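Local coordinates for isomaltodextranase (Arthrobacter globiformis, PDB 5AWO), which hydrolyses alpha-1,6-glucosidic linkages of dextran-type polysaccharides, removing isomaltose units one after another from the non-reducing chain ends, at residues A[268-280]-A[319-332]. Sequence-based numbering, arbitrary orientation.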
ATOM      1  N   ALA A 268      14.220   3.633  -0.372  1.00 12.05           N
ATOM      2  CA  ALA A 268      14.915   4.770   0.205  1.00 12.99           C
ATOM      3  C   ALA A 268      14.231   6.079  -0.200  1.00 12.95           C
ATOM      4  O   ALA A 268      13.528   6.129  -1.220  1.00 13.10           O
ATOM      5  CB  ALA A 268      16.358   4.767  -0.284  1.00 13.23           C
ATOM      6  N   ASP A 269      14.440   7.141   0.573  1.00 12.80           N
ATOM      7  CA  ASP A 269      13.795   8.413   0.301  1.00 13.25           C
ATOM      8  C   ASP A 269      14.035   8.871  -1.145  1.00 13.20           C
ATOM      9  O   ASP A 269      15.110   8.684  -1.699  1.00 13.67           O
ATOM     10  CB  ASP A 269      14.353   9.521   1.199  1.00 13.67           C
ATOM     11  CG  ASP A 269      14.007   9.365   2.680  1.00 15.48           C
ATOM     12  OD1 ASP A 269      13.405   8.366   3.118  1.00 14.42           O
ATOM     13  OD2 ASP A 269      14.381  10.281   3.456  1.00 16.75           O
ATOM     14  N   ALA A 270      13.061   9.576  -1.714  1.00 13.25           N
ATOM     15  CA  ALA A 270      13.226  10.120  -3.058  1.00 12.47           C
ATOM     16  C   ALA A 270      14.475  11.001  -3.183  1.00 13.52           C
ATOM     17  O   ALA A 270      15.112  11.026  -4.241  1.00 13.15           O
ATOM     18  CB  ALA A 270      11.978  10.897  -3.475  1.00 12.68           C
ATOM     19  N   ASP A 271      14.826  11.744  -2.145  1.00 12.85           N
ATOM     20  CA  ASP A 271      16.080  12.521  -2.113  1.00 13.53           C
ATOM     21  C   ASP A 271      16.102  13.446  -3.327  1.00 14.23           C
ATOM     22  O   ASP A 271      15.076  14.079  -3.634  1.00 13.01           O
ATOM     23  CB  ASP A 271      17.255  11.515  -1.985  1.00 14.07           C
ATOM     24  CG  ASP A 271      18.607  12.138  -1.602  1.00 14.89           C
ATOM     25  OD1 ASP A 271      19.310  12.581  -2.532  1.00 15.91           O
ATOM     26  OD2 ASP A 271      19.015  12.115  -0.415  1.00 15.94           O
ATOM     27  N   LYS A 272      17.237  13.520  -4.018  1.00 14.14           N
ATOM     28  CA  LYS A 272      17.397  14.344  -5.215  1.00 15.96           C
ATOM     29  C   LYS A 272      16.651  13.814  -6.441  1.00 15.08           C
ATOM     30  O   LYS A 272      16.657  14.449  -7.485  1.00 15.85           O
ATOM     31  CB  LYS A 272      18.891  14.454  -5.558  1.00 18.79           C
ATOM     32  CG  LYS A 272      19.517  13.156  -5.966  1.00 23.76           C
ATOM     33  CD  LYS A 272      21.040  13.214  -5.967  1.00 28.02           C
ATOM     34  CE  LYS A 272      21.589  13.970  -7.160  1.00 31.92           C
ATOM     35  NZ  LYS A 272      21.341  13.242  -8.433  1.00 33.45           N
ATOM     36  N   GLY A 273      15.976  12.683  -6.315  1.00 14.51           N
ATOM     37  CA  GLY A 273      15.095  12.233  -7.363  1.00 14.41           C
ATOM     38  C   GLY A 273      15.887  11.649  -8.519  1.00 13.85           C
ATOM     39  O   GLY A 273      17.002  11.110  -8.370  1.00 14.92           O
ATOM     40  N   GLY A 274      15.252  11.706  -9.675  1.00 12.97           N
ATOM     41  CA  GLY A 274      15.870  11.182 -10.900  1.00 12.97           C
ATOM     42  C   GLY A 274      15.953   9.679 -10.985  1.00 12.20           C
ATOM     43  O   GLY A 274      15.506   8.950 -10.087  1.00 12.50           O
ATOM     44  N   TRP A 275      16.529   9.216 -12.078  1.00 12.00           N
ATOM     45  CA  TRP A 275      16.615   7.789 -12.366  1.00 12.22           C
ATOM     46  C   TRP A 275      17.397   6.996 -11.326  1.00 12.73           C
ATOM     47  O   TRP A 275      16.976   5.890 -10.980  1.00 13.03           O
ATOM     48  CB  TRP A 275      17.205   7.576 -13.770  1.00 12.05           C
ATOM     49  CG  TRP A 275      17.088   6.134 -14.177  1.00 11.67           C
ATOM     50  CD1 TRP A 275      18.023   5.172 -14.099  1.00 12.23           C
ATOM     51  CD2 TRP A 275      15.909   5.502 -14.670  1.00 11.98           C
ATOM     52  NE1 TRP A 275      17.514   3.962 -14.513  1.00 12.46           N
ATOM     53  CE2 TRP A 275      16.212   4.150 -14.888  1.00 12.18           C
ATOM     54  CE3 TRP A 275      14.624   5.967 -14.968  1.00 11.72           C
ATOM     55  CZ2 TRP A 275      15.259   3.240 -15.357  1.00 12.69           C
ATOM     56  CZ3 TRP A 275      13.690   5.078 -15.444  1.00 12.27           C
ATOM     57  CH2 TRP A 275      14.022   3.731 -15.654  1.00 11.87           C
ATOM     58  N   ASP A 276      18.490   7.525 -10.797  1.00 13.72           N
ATOM     59  CA  ASP A 276      19.255   6.749  -9.851  1.00 14.47           C
ATOM     60  C   ASP A 276      18.443   6.415  -8.587  1.00 13.13           C
ATOM     61  O   ASP A 276      18.542   5.330  -8.070  1.00 13.02           O
ATOM     62  CB  ASP A 276      20.601   7.407  -9.504  1.00 16.93           C
ATOM     63  CG  ASP A 276      21.538   6.458  -8.762  1.00 18.22           C
ATOM     64  OD1 ASP A 276      21.773   5.332  -9.232  1.00 21.35           O
ATOM     65  OD2 ASP A 276      21.973   6.808  -7.649  1.00 23.57           O
ATOM     66  N   ARG A 277      17.576   7.329  -8.149  1.00 12.63           N
ATOM     67  CA  ARG A 277      16.724   7.041  -7.004  1.00 12.29           C
ATOM     68  C   ARG A 277      15.535   6.141  -7.380  1.00 12.24           C
ATOM     69  O   ARG A 277      15.097   5.339  -6.542  1.00 12.98           O
ATOM     70  CB  ARG A 277      16.242   8.321  -6.353  1.00 13.12           C
ATOM     71  CG  ARG A 277      17.364   8.975  -5.543  1.00 14.21           C
ATOM     72  CD  ARG A 277      17.320   8.461  -4.099  1.00 15.61           C
ATOM     73  NE  ARG A 277      18.588   8.634  -3.477  1.00 17.39           N
ATOM     74  CZ  ARG A 277      18.854   8.398  -2.220  1.00 16.69           C
ATOM     75  NH1 ARG A 277      17.893   8.090  -1.365  1.00 15.66           N
ATOM     76  NH2 ARG A 277      20.091   8.527  -1.801  1.00 18.23           N
ATOM     77  N   LEU A 278      15.064   6.218  -8.616  1.00 11.93           N
ATOM     78  CA  LEU A 278      13.966   5.366  -9.049  1.00 12.23           C
ATOM     79  C   LEU A 278      14.373   3.919  -9.299  1.00 12.78           C
ATOM     80  O   LEU A 278      13.566   3.003  -9.067  1.00 11.96           O
ATOM     81  CB  LEU A 278      13.316   5.945 -10.307  1.00 12.66           C
ATOM     82  CG  LEU A 278      11.924   5.384 -10.665  1.00 12.38           C
ATOM     83  CD1 LEU A 278      10.848   6.013  -9.797  1.00 12.33           C
ATOM     84  CD2 LEU A 278      11.614   5.577 -12.145  1.00 12.55           C
ATOM     85  N   SER A 279      15.590   3.712  -9.796  1.00 12.53           N
ATOM     86  CA  SER A 279      16.009   2.422 -10.339  1.00 12.52           C
ATOM     87  C   SER A 279      17.429   1.999  -9.998  1.00 12.92           C
ATOM     88  O   SER A 279      17.804   0.868 -10.276  1.00 14.13           O
ATOM     89  CB  SER A 279      15.817   2.500 -11.862  1.00 12.65           C
ATOM     90  OG  SER A 279      15.960   1.245 -12.509  1.00 13.83           O
ATOM     91  N   GLY A 280      18.202   2.899  -9.398  1.00 14.09           N
ATOM     92  CA  GLY A 280      19.627   2.655  -9.131  1.00 14.25           C
ATOM     93  C   GLY A 280      19.952   2.426  -7.673  1.00 14.85           C
ATOM     94  O   GLY A 280      19.200   1.769  -6.938  1.00 14.33           O
ATOM     95  N   ARG A 319       9.098  13.441  -8.163  1.00 12.39           N
ATOM     96  CA  ARG A 319       9.782  14.723  -8.345  1.00 12.83           C
ATOM     97  C   ARG A 319      10.039  14.864  -9.873  1.00 13.12           C
ATOM     98  O   ARG A 319      11.104  14.516 -10.407  1.00 13.13           O
ATOM     99  CB  ARG A 319      11.056  14.791  -7.526  1.00 13.36           C
ATOM    100  CG  ARG A 319      10.857  14.592  -6.017  1.00 13.04           C
ATOM    101  CD  ARG A 319      12.091  15.013  -5.206  1.00 13.81           C
ATOM    102  NE  ARG A 319      12.247  16.442  -5.345  1.00 14.18           N
ATOM    103  CZ  ARG A 319      13.378  17.128  -5.233  1.00 15.15           C
ATOM    104  NH1 ARG A 319      14.510  16.576  -4.808  1.00 14.49           N
ATOM    105  NH2 ARG A 319      13.344  18.417  -5.517  1.00 16.92           N
ATOM    106  N   ALA A 320       8.994  15.240 -10.587  1.00 13.17           N
ATOM    107  CA  ALA A 320       9.037  15.124 -12.069  1.00 14.24           C
ATOM    108  C   ALA A 320      10.196  15.883 -12.684  1.00 14.42           C
ATOM    109  O   ALA A 320      10.852  15.402 -13.624  1.00 14.91           O
ATOM    110  CB  ALA A 320       7.734  15.591 -12.685  1.00 14.84           C
ATOM    111  N   SER A 321      10.460  17.079 -12.183  1.00 16.29           N
ATOM    112  CA  SER A 321      11.508  17.966 -12.724  0.50 16.71           C
ATOM    113  C   SER A 321      12.914  17.452 -12.489  1.00 17.02           C
ATOM    114  O   SER A 321      13.878  17.954 -13.070  1.00 17.96           O
ATOM    115  CB  SER A 321      11.421  19.353 -12.092  0.50 17.97           C
ATOM    116  OG  SER A 321      11.966  19.337 -10.788  0.50 17.80           O
ATOM    117  N   THR A 322      13.064  16.456 -11.616  1.00 14.86           N
ATOM    118  CA  THR A 322      14.391  15.900 -11.341  1.00 14.31           C
ATOM    119  C   THR A 322      14.862  14.856 -12.347  1.00 14.63           C
ATOM    120  O   THR A 322      16.006  14.421 -12.269  1.00 16.00           O
ATOM    121  CB  THR A 322      14.495  15.289  -9.934  1.00 14.54           C
ATOM    122  OG1 THR A 322      13.700  14.094  -9.830  1.00 14.48           O
ATOM    123  CG2 THR A 322      14.076  16.297  -8.872  1.00 15.03           C
ATOM    124  N   PHE A 323      13.966  14.408 -13.216  1.00 14.24           N
ATOM    125  CA  PHE A 323      14.296  13.434 -14.246  1.00 13.81           C
ATOM    126  C   PHE A 323      14.848  14.122 -15.488  1.00 14.30           C
ATOM    127  O   PHE A 323      14.683  15.327 -15.671  1.00 15.47           O
ATOM    128  CB  PHE A 323      13.091  12.544 -14.558  1.00 13.27           C
ATOM    129  CG  PHE A 323      12.766  11.591 -13.414  1.00 13.02           C
ATOM    130  CD1 PHE A 323      11.996  12.000 -12.326  1.00 13.18           C
ATOM    131  CD2 PHE A 323      13.296  10.320 -13.403  1.00 12.68           C
ATOM    132  CE1 PHE A 323      11.783  11.123 -11.254  1.00 12.93           C
ATOM    133  CE2 PHE A 323      13.070   9.463 -12.351  1.00 12.63           C
ATOM    134  CZ  PHE A 323      12.309   9.853 -11.274  1.00 12.99           C
ATOM    135  N   ALA A 324      15.458  13.325 -16.361  1.00 13.87           N
ATOM    136  CA  ALA A 324      16.253  13.822 -17.488  1.00 13.85           C
ATOM    137  C   ALA A 324      15.446  13.939 -18.755  1.00 14.73           C
ATOM    138  O   ALA A 324      15.888  14.591 -19.698  1.00 16.62           O
ATOM    139  CB  ALA A 324      17.436  12.914 -17.698  1.00 14.52           C
ATOM    140  N   SER A 325      14.288  13.291 -18.821  1.00 13.39           N
ATOM    141  CA  SER A 325      13.482  13.292 -20.021  1.00 14.88           C
ATOM    142  C   SER A 325      12.035  13.030 -19.691  1.00 13.79           C
ATOM    143  O   SER A 325      11.692  12.495 -18.605  1.00 14.15           O
ATOM    144  CB  SER A 325      13.969  12.210 -20.983  1.00 14.40           C
ATOM    145  OG  SER A 325      13.637  10.926 -20.430  1.00 16.34           O
ATOM    146  N   ASP A 326      11.168  13.335 -20.647  1.00 13.86           N
ATOM    147  CA  ASP A 326       9.763  13.029 -20.533  1.00 14.39           C
ATOM    148  C   ASP A 326       9.487  11.543 -20.519  1.00 14.34           C
ATOM    149  O   ASP A 326       8.560  11.134 -19.825  1.00 14.48           O
ATOM    150  CB  ASP A 326       8.960  13.677 -21.656  1.00 15.04           C
ATOM    151  CG  ASP A 326       8.943  15.191 -21.581  1.00 15.78           C
ATOM    152  OD1 ASP A 326       9.244  15.789 -20.528  1.00 15.99           O
ATOM    153  OD2 ASP A 326       8.666  15.843 -22.629  1.00 16.59           O
ATOM    154  N   GLU A 327      10.283  10.737 -21.218  1.00 15.29           N
ATOM    155  CA  GLU A 327      10.114   9.297 -21.100  1.00 15.28           C
ATOM    156  C   GLU A 327      10.369   8.814 -19.680  1.00 13.95           C
ATOM    157  O   GLU A 327       9.649   7.948 -19.183  1.00 14.89           O
ATOM    158  CB  GLU A 327      10.950   8.515 -22.114  1.00 17.73           C
ATOM    159  CG  GLU A 327      10.548   8.720 -23.580  1.00 20.45           C
ATOM    160  CD  GLU A 327       9.105   8.349 -23.931  1.00 23.15           C
ATOM    161  OE1 GLU A 327       8.467   7.438 -23.322  1.00 20.90           O
ATOM    162  OE2 GLU A 327       8.546   8.992 -24.856  1.00 28.08           O
ATOM    163  N   GLU A 328      11.391   9.321 -19.009  1.00 13.59           N
ATOM    164  CA  GLU A 328      11.614   8.952 -17.623  1.00 13.02           C
ATOM    165  C   GLU A 328      10.452   9.393 -16.715  1.00 12.79           C
ATOM    166  O   GLU A 328      10.054   8.673 -15.811  1.00 12.63           O
ATOM    167  CB  GLU A 328      12.915   9.571 -17.099  1.00 13.18           C
ATOM    168  CG  GLU A 328      14.182   8.935 -17.669  1.00 13.37           C
ATOM    169  CD  GLU A 328      15.481   9.470 -17.076  1.00 13.56           C
ATOM    170  OE1 GLU A 328      15.398  10.438 -16.282  1.00 14.12           O
ATOM    171  OE2 GLU A 328      16.557   8.864 -17.343  1.00 14.69           O
ATOM    172  N   ARG A 329       9.918  10.588 -16.954  1.00 12.95           N
ATOM    173  CA  ARG A 329       8.794  11.080 -16.159  1.00 12.99           C
ATOM    174  C   ARG A 329       7.596  10.154 -16.319  1.00 12.68           C
ATOM    175  O   ARG A 329       6.939   9.809 -15.323  1.00 13.08           O
ATOM    176  CB  ARG A 329       8.420  12.505 -16.540  1.00 13.80           C
ATOM    177  CG  ARG A 329       9.397  13.547 -16.065  1.00 14.72           C
ATOM    178  CD  ARG A 329       9.047  14.954 -16.581  1.00 14.65           C
ATOM    179  NE  ARG A 329       9.892  15.373 -17.692  1.00 15.40           N
ATOM    180  CZ  ARG A 329      11.167  15.726 -17.579  1.00 15.62           C
ATOM    181  NH1 ARG A 329      11.870  16.078 -18.662  1.00 16.06           N
ATOM    182  NH2 ARG A 329      11.783  15.715 -16.401  1.00 15.89           N
ATOM    183  N   LYS A 330       7.298   9.719 -17.536  1.00 13.45           N
ATOM    184  CA  LYS A 330       6.196   8.790 -17.730  1.00 13.78           C
ATOM    185  C   LYS A 330       6.467   7.463 -17.011  1.00 13.63           C
ATOM    186  O   LYS A 330       5.562   6.874 -16.400  1.00 13.19           O
ATOM    187  CB  LYS A 330       5.925   8.537 -19.215  1.00 15.55           C
ATOM    188  CG  LYS A 330       5.250   9.717 -19.916  1.00 17.36           C
ATOM    189  CD  LYS A 330       4.997   9.502 -21.403  1.00 20.65           C
ATOM    190  CE  LYS A 330       6.252   9.390 -22.220  1.00 22.88           C
ATOM    191  NZ  LYS A 330       5.867   9.312 -23.660  1.00 24.54           N
ATOM    192  N   THR A 331       7.701   6.993 -17.050  1.00 12.48           N
ATOM    193  CA  THR A 331       8.059   5.767 -16.329  1.00 12.62           C
ATOM    194  C   THR A 331       7.875   5.851 -14.817  1.00 12.45           C
ATOM    195  O   THR A 331       7.360   4.926 -14.214  1.00 12.39           O
ATOM    196  CB  THR A 331       9.480   5.335 -16.716  1.00 12.93           C
ATOM    197  OG1 THR A 331       9.456   4.947 -18.110  1.00 13.49           O
ATOM    198  CG2 THR A 331       9.977   4.189 -15.844  1.00 13.51           C
ATOM    199  N   MET A 332       8.292   6.958 -14.240  1.00 12.14           N
ATOM    200  CA  MET A 332       8.046   7.250 -12.825  1.00 12.32           C
ATOM    201  C   MET A 332       6.560   7.063 -12.493  1.00 12.40           C
ATOM    202  O   MET A 332       6.192   6.327 -11.568  1.00 12.32           O
ATOM    203  CB  MET A 332       8.515   8.693 -12.535  1.00 13.26           C
ATOM    204  CG  MET A 332       8.190   9.211 -11.150  1.00 13.72           C
ATOM    205  SD  MET A 332       8.313  10.998 -11.062  1.00 15.04           S
ATOM    206  CE  MET A 332       6.892  11.447 -12.005  1.00 14.81           C
TER
HETATM  207  O   HOH W   1      18.121  14.026 -10.003  1.00 35.21           O
HETATM  208  O   HOH W   2      17.217  10.970 -14.280  1.00 14.87           O
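Phe323 lays one ring face against Gly274 in a CH-pi contact, a compact example of how the connections that follow adjacent strands of a TIM barrel, loops running into helices, are packed together. In this GH27 barrel, segment 268-280 comes after strand 263-265, and segment 319-332 comes after the neighbouring strand 312-314. Gly274 CA sits 3.7 Å from the centroid of the Phe323 ring, 14° off its normal, while Leu278 CB comes to the ring's edge, so the two residues meet the phenyl group from different directions.

Beside the ring, Thr322 OG1 accepts a bent bond from Gly274 N (2.9 Å) and donates to Arg319 O in the carbonyl plane, on a lone pair. Its chi1 of 69° sets the hydroxyl between its own backbone N and carbonyl carbon, where it can serve both partners. Thr322 CG2 lies over the centre of one face of the Arg319 guanidinium. The edge of that group meets Asp271 O, in the type II' turn 270-273, NH1 of Arg319 giving it a bond of 2.8 Å; Phe48 of helix 44-50 also touches this arginine.

Farther along, Leu278 CD2 reaches Met332 CA at 4.0 Å, and Phe296 packs on Leu278 and Thr331. Trp275 slants past Glu328, ring and carboxylate planes 27° apart, and turns an edge to Thr331, Trp275 CZ3 lying 3.8 Å from Thr331 CG2. Glu328 is held from several sides: OE2 bonds His458 ND1, while OE1 accepts from Ala324 N, which meets it from above the carboxylate plane, and also from a water whose oxygen is 2.8 Å from OE1; that water accepts from Trp275 N, its oxygen 2.9 Å from the nitrogen.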